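Local structure of spike protein P1 (Pseudoalteromonas phage pm2, 2VVE) at residues Y99-L108 against V219-S227. The protein serves as the receptor-binding spike at the fivefold vertices of the virion, its C-terminal part carrying the receptor-binding activity and its N-terminal part joining the capsid vertex. Numbering follows the deposited sequence.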
ATOM      1  N   TYR A  99      -3.041  20.942  36.268  1.00 12.98           N
ATOM      2  CA  TYR A  99      -3.847  20.234  37.251  1.00 14.64           C
ATOM      3  C   TYR A  99      -4.891  19.374  36.543  1.00 16.62           C
ATOM      4  O   TYR A  99      -5.642  19.868  35.691  1.00 15.63           O
ATOM      5  CB  TYR A  99      -4.592  21.203  38.169  1.00 12.53           C
ATOM      6  CG  TYR A  99      -3.741  22.128  39.007  1.00 21.85           C
ATOM      7  CD1 TYR A  99      -3.081  21.659  40.142  1.00 16.48           C
ATOM      8  CD2 TYR A  99      -3.643  23.486  38.699  1.00 20.78           C
ATOM      9  CE1 TYR A  99      -2.322  22.521  40.944  1.00 17.54           C
ATOM     10  CE2 TYR A  99      -2.886  24.359  39.489  1.00 20.31           C
ATOM     11  CZ  TYR A  99      -2.231  23.871  40.608  1.00 19.87           C
ATOM     12  OH  TYR A  99      -1.480  24.705  41.394  1.00 20.51           O
ATOM     13  N   ALA A 100      -4.976  18.103  36.922  1.00 11.94           N
ATOM     14  CA  ALA A 100      -6.023  17.244  36.348  1.00 14.72           C
ATOM     15  C   ALA A 100      -6.545  16.189  37.309  1.00 14.54           C
ATOM     16  O   ALA A 100      -5.764  15.444  37.920  1.00 17.36           O
ATOM     17  CB  ALA A 100      -5.538  16.586  35.050  1.00 15.13           C
ATOM     18  N   GLN A 101      -7.872  16.128  37.413  1.00 13.77           N
ATOM     19  CA  GLN A 101      -8.558  15.013  38.050  1.00 15.95           C
ATOM     20  C   GLN A 101      -8.730  13.922  37.010  1.00 15.50           C
ATOM     21  O   GLN A 101      -8.582  14.166  35.817  1.00 15.46           O
ATOM     22  CB  GLN A 101      -9.929  15.431  38.581  1.00 17.25           C
ATOM     23  CG  GLN A 101      -9.858  16.538  39.598  1.00 19.03           C
ATOM     24  CD  GLN A 101     -11.189  16.857  40.222  1.00 25.47           C
ATOM     25  OE1 GLN A 101     -11.464  16.438  41.336  1.00 27.75           O
ATOM     26  NE2 GLN A 101     -12.021  17.604  39.510  1.00 20.01           N
ATOM     27  N   ASN A 102      -9.038  12.716  37.461  1.00 13.04           N
ATOM     28  CA  ASN A 102      -9.169  11.618  36.529  1.00 14.45           C
ATOM     29  C   ASN A 102     -10.539  11.642  35.854  1.00 15.80           C
ATOM     30  O   ASN A 102     -11.482  10.961  36.281  1.00 18.45           O
ATOM     31  CB  ASN A 102      -8.841  10.273  37.185  1.00 16.09           C
ATOM     32  CG  ASN A 102      -8.731   9.157  36.164  1.00 16.75           C
ATOM     33  OD1 ASN A 102      -8.975   9.370  34.961  1.00 18.36           O
ATOM     34  ND2 ASN A 102      -8.371   7.965  36.626  1.00 16.70           N
ATOM     35  N   GLU A 103     -10.620  12.447  34.793  1.00 16.87           N
ATOM     36  CA  GLU A 103     -11.869  12.756  34.097  1.00 14.04           C
ATOM     37  C   GLU A 103     -12.000  11.937  32.809  1.00 18.59           C
ATOM     38  O   GLU A 103     -12.989  12.058  32.053  1.00 16.96           O
ATOM     39  CB  GLU A 103     -11.911  14.257  33.779  1.00 12.13           C
ATOM     40  CG  GLU A 103     -11.885  15.165  35.016  1.00 17.63           C
ATOM     41  CD  GLU A 103     -13.258  15.434  35.598  1.00 45.27           C
ATOM     42  OE1 GLU A 103     -14.159  14.575  35.464  1.00 49.66           O
ATOM     43  OE2 GLU A 103     -13.433  16.513  36.200  1.00 36.54           O
ATOM     44  N   GLY A 104     -10.997  11.102  32.564  1.00 15.92           N
ATOM     45  CA  GLY A 104     -10.980  10.270  31.374  1.00 15.73           C
ATOM     46  C   GLY A 104     -10.252  10.916  30.215  1.00 15.34           C
ATOM     47  O   GLY A 104     -10.019  12.126  30.207  1.00 14.00           O
ATOM     48  N   ARG A 105      -9.911  10.094  29.231  1.00 14.76           N
ATOM     49  CA  ARG A 105      -9.073  10.518  28.106  1.00 13.08           C
ATOM     50  C   ARG A 105      -9.666  11.691  27.308  1.00  9.90           C
ATOM     51  O   ARG A 105      -8.980  12.687  27.038  1.00 10.58           O
ATOM     52  CB  ARG A 105      -8.821   9.331  27.181  1.00 14.57           C
ATOM     53  CG  ARG A 105      -7.867   9.651  26.060  1.00 12.98           C
ATOM     54  CD  ARG A 105      -7.916   8.576  24.953  1.00 13.27           C
ATOM     55  NE  ARG A 105      -9.234   8.446  24.336  1.00 23.70           N
ATOM     56  CZ  ARG A 105      -9.747   9.276  23.424  1.00 23.02           C
ATOM     57  NH1 ARG A 105      -9.070  10.333  23.000  1.00 30.72           N
ATOM     58  NH2 ARG A 105     -10.955   9.045  22.934  1.00 30.19           N
ATOM     59  N   THR A 106     -10.932  11.560  26.915  1.00 12.55           N
ATOM     60  CA  THR A 106     -11.590  12.588  26.106  1.00 16.32           C
ATOM     61  C   THR A 106     -11.528  13.963  26.788  1.00 14.01           C
ATOM     62  O   THR A 106     -11.199  14.964  26.149  1.00 12.60           O
ATOM     63  CB  THR A 106     -13.040  12.189  25.767  1.00 13.12           C
ATOM     64  OG1 THR A 106     -13.010  10.977  25.009  1.00 14.66           O
ATOM     65  CG2 THR A 106     -13.736  13.276  24.950  1.00 15.56           C
ATOM     66  N   ALA A 107     -11.793  13.994  28.089  1.00 13.47           N
ATOM     67  CA  ALA A 107     -11.866  15.260  28.833  1.00 15.64           C
ATOM     68  C   ALA A 107     -10.488  15.928  28.914  1.00  9.92           C
ATOM     69  O   ALA A 107     -10.365  17.146  28.767  1.00 14.10           O
ATOM     70  CB  ALA A 107     -12.441  15.026  30.218  1.00 15.42           C
ATOM     71  N   LEU A 108      -9.451  15.122  29.100  1.00  9.28           N
ATOM     72  CA  LEU A 108      -8.096  15.659  29.230  1.00 13.39           C
ATOM     73  C   LEU A 108      -7.623  16.243  27.894  1.00 14.57           C
ATOM     74  O   LEU A 108      -7.040  17.338  27.853  1.00 11.45           O
ATOM     75  CB  LEU A 108      -7.127  14.606  29.789  1.00 10.80           C
ATOM     76  CG  LEU A 108      -6.930  14.729  31.312  1.00 16.59           C
ATOM     77  CD1 LEU A 108      -8.237  14.544  32.129  1.00 12.46           C
ATOM     78  CD2 LEU A 108      -5.826  13.799  31.843  1.00 15.54           C
ATOM     79  N   VAL A 219      -3.883  32.600  44.189  1.00 31.73           N
ATOM     80  CA  VAL A 219      -3.672  32.874  42.763  1.00 30.15           C
ATOM     81  C   VAL A 219      -4.770  32.292  41.857  1.00 27.65           C
ATOM     82  O   VAL A 219      -4.623  32.257  40.633  1.00 29.00           O
ATOM     83  CB  VAL A 219      -2.235  32.461  42.300  1.00 35.01           C
ATOM     84  CG1 VAL A 219      -1.184  33.327  42.989  1.00 34.36           C
ATOM     85  CG2 VAL A 219      -1.964  30.968  42.557  1.00 26.93           C
ATOM     86  N   GLN A 220      -5.869  31.852  42.473  1.00 29.17           N
ATOM     87  CA  GLN A 220      -7.078  31.407  41.756  1.00 29.61           C
ATOM     88  C   GLN A 220      -6.825  30.230  40.801  1.00 30.03           C
ATOM     89  O   GLN A 220      -7.423  30.146  39.721  1.00 28.67           O
ATOM     90  CB  GLN A 220      -7.745  32.579  41.013  1.00 25.17           C
ATOM     91  CG  GLN A 220      -8.299  33.686  41.919  1.00 37.23           C
ATOM     92  CD  GLN A 220      -7.211  34.559  42.522  1.00 37.90           C
ATOM     93  OE1 GLN A 220      -6.374  35.108  41.805  1.00 35.67           O
ATOM     94  NE2 GLN A 220      -7.215  34.685  43.846  1.00 35.76           N
ATOM     95  N   HIS A 221      -5.938  29.323  41.204  1.00 25.96           N
ATOM     96  CA  HIS A 221      -5.685  28.105  40.439  1.00 22.97           C
ATOM     97  C   HIS A 221      -6.913  27.203  40.485  1.00 23.88           C
ATOM     98  O   HIS A 221      -7.619  27.152  41.486  1.00 24.48           O
ATOM     99  CB  HIS A 221      -4.447  27.371  40.972  1.00 23.47           C
ATOM    100  CG  HIS A 221      -3.148  27.930  40.473  1.00 18.79           C
ATOM    101  ND1 HIS A 221      -1.947  27.269  40.624  1.00 21.71           N
ATOM    102  CD2 HIS A 221      -2.867  29.072  39.800  1.00 19.27           C
ATOM    103  CE1 HIS A 221      -0.980  27.988  40.082  1.00 25.09           C
ATOM    104  NE2 HIS A 221      -1.511  29.086  39.576  1.00 23.74           N
ATOM    105  N   ASP A 222      -7.159  26.503  39.381  1.00 24.01           N
ATOM    106  CA  ASP A 222      -8.289  25.601  39.275  1.00 24.90           C
ATOM    107  C   ASP A 222      -7.885  24.455  38.366  1.00 20.70           C
ATOM    108  O   ASP A 222      -6.831  24.516  37.717  1.00 18.54           O
ATOM    109  CB  ASP A 222      -9.506  26.328  38.701  1.00 22.12           C
ATOM    110  CG  ASP A 222     -10.808  25.567  38.917  1.00 35.77           C
ATOM    111  OD1 ASP A 222     -10.833  24.587  39.699  1.00 31.71           O
ATOM    112  OD2 ASP A 222     -11.817  25.952  38.295  1.00 43.59           O
ATOM    113  N   TRP A 223      -8.710  23.412  38.316  1.00 18.14           N
ATOM    114  CA  TRP A 223      -8.439  22.277  37.433  1.00 18.89           C
ATOM    115  C   TRP A 223      -8.196  22.711  35.986  1.00 19.40           C
ATOM    116  O   TRP A 223      -8.849  23.634  35.484  1.00 18.22           O
ATOM    117  CB  TRP A 223      -9.552  21.228  37.541  1.00 17.41           C
ATOM    118  CG  TRP A 223      -9.661  20.696  38.951  1.00 21.04           C
ATOM    119  CD1 TRP A 223     -10.652  20.942  39.838  1.00 20.67           C
ATOM    120  CD2 TRP A 223      -8.702  19.873  39.634  1.00 19.61           C
ATOM    121  NE1 TRP A 223     -10.399  20.304  41.037  1.00 19.11           N
ATOM    122  CE2 TRP A 223      -9.201  19.645  40.938  1.00 25.23           C
ATOM    123  CE3 TRP A 223      -7.473  19.299  39.265  1.00 15.06           C
ATOM    124  CZ2 TRP A 223      -8.512  18.866  41.886  1.00 24.50           C
ATOM    125  CZ3 TRP A 223      -6.787  18.518  40.205  1.00 19.82           C
ATOM    126  CH2 TRP A 223      -7.312  18.316  41.506  1.00 20.38           C
ATOM    127  N   TYR A 224      -7.228  22.048  35.346  1.00 13.35           N
ATOM    128  CA  TYR A 224      -6.781  22.320  33.964  1.00 16.21           C
ATOM    129  C   TYR A 224      -5.909  23.582  33.807  1.00 14.60           C
ATOM    130  O   TYR A 224      -5.395  23.851  32.716  1.00 18.17           O
ATOM    131  CB  TYR A 224      -7.954  22.303  32.955  1.00 18.23           C
ATOM    132  CG  TYR A 224      -8.712  20.988  32.889  1.00 14.70           C
ATOM    133  CD1 TYR A 224      -8.052  19.798  32.566  1.00 13.89           C
ATOM    134  CD2 TYR A 224     -10.086  20.932  33.126  1.00 17.74           C
ATOM    135  CE1 TYR A 224      -8.730  18.597  32.487  1.00 15.54           C
ATOM    136  CE2 TYR A 224     -10.782  19.724  33.059  1.00 20.30           C
ATOM    137  CZ  TYR A 224     -10.090  18.560  32.743  1.00 17.28           C
ATOM    138  OH  TYR A 224     -10.743  17.356  32.662  1.00 21.29           O
ATOM    139  N   ASP A 225      -5.726  24.343  34.892  1.00 16.78           N
ATOM    140  CA  ASP A 225      -4.775  25.467  34.895  1.00 18.68           C
ATOM    141  C   ASP A 225      -3.363  24.920  35.003  1.00 19.62           C
ATOM    142  O   ASP A 225      -3.173  23.770  35.405  1.00 15.43           O
ATOM    143  CB  ASP A 225      -5.002  26.391  36.100  1.00 13.89           C
ATOM    144  CG  ASP A 225      -6.198  27.338  35.928  1.00 26.34           C
ATOM    145  OD1 ASP A 225      -6.768  27.440  34.823  1.00 23.69           O
ATOM    146  OD2 ASP A 225      -6.572  27.974  36.927  1.00 27.64           O
ATOM    147  N   GLU A 226      -2.372  25.747  34.676  1.00 21.55           N
ATOM    148  CA  GLU A 226      -0.972  25.359  34.857  1.00 23.27           C
ATOM    149  C   GLU A 226      -0.601  25.323  36.344  1.00 20.06           C
ATOM    150  O   GLU A 226      -0.889  26.258  37.093  1.00 20.15           O
ATOM    151  CB  GLU A 226      -0.038  26.257  34.039  1.00 21.57           C
ATOM    152  CG  GLU A 226      -0.169  26.002  32.530  1.00 22.50           C
ATOM    153  CD  GLU A 226       1.007  26.510  31.698  1.00 41.84           C
ATOM    154  OE1 GLU A 226       1.601  27.554  32.042  1.00 33.07           O
ATOM    155  OE2 GLU A 226       1.327  25.853  30.679  1.00 48.35           O
ATOM    156  N   SER A 227      -0.010  24.205  36.756  1.00 13.95           N
ATOM    157  CA  SER A 227       0.352  23.953  38.151  1.00 16.49           C
ATOM    158  C   SER A 227       1.730  24.526  38.455  1.00 17.93           C
ATOM    159  O   SER A 227       2.253  25.325  37.681  1.00 19.05           O
ATOM    160  CB  SER A 227       0.295  22.452  38.464  1.00 13.12           C
ATOM    161  OG  SER A 227       1.342  21.746  37.821  1.00 15.59           O
TER
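Tyr-99 OH meets His-221 ND1 at 2.7 Å, a hydrogen bond lying near the planes of both rings, which are themselves turned 63° against each other. The far nitrogen of the imidazole, NE2, bonds to the carboxylate of Asp-143; Val-219 CG2 and Glu-226 O lie over the ring's opposite faces. With CG anti to its carbonyl carbon (chi1 -61°), the phenol of Tyr-99 lies against the 222-227 loop, its CD2 near the carbonyl oxygens of Asp-222 and Asp-225, and Ser-227 CB rests over the ring centre in a CH-pi contact, 3.6 Å from the centroid. Ser-227 OG is engaged by the backbone of Ala-97 and Thr-229.

The backbone of Tyr-99 is gripped as well. Tyr-99 N donates to Asp-225 O at 3.0 Å. Tyr-99 O accepts from Tyr-224 N at 2.7 Å, with the donor tilted from the carbonyl plane. Both partners belong to the type II turn Asp-222 to Asp-225, which is further tied by Asp-222 N bonding to Asp-225 OD2 from above the carboxylate plane.

On the turn's partly exposed flank, Gln-101 lays its extended chain across Trp-223: Gln-101 CG stands over the six-membered ring, 3.3 Å from its centroid, and the terminal amide stacks on the indole with planes 7° apart. Tyr-224 OH approaches Glu-103 CG, just before helix 105-110, at 3.4 Å; from the helix itself come Ala-107 CB, near the same OH, and Leu-108 CD1, at the ring edge.

In the domain holding strands 129-137 and 229-236, with calcium about 10 Å from the Tyr-99 side chain, the 99-108 segment and the 219-227 loop are thus joined by two backbone bonds and a chain from the buried Tyr-99 and His-221 to Asp-143. With both imidazole nitrogens bonded, the ring's orientation is fixed and the phenol's polar end is satisfied within the contact.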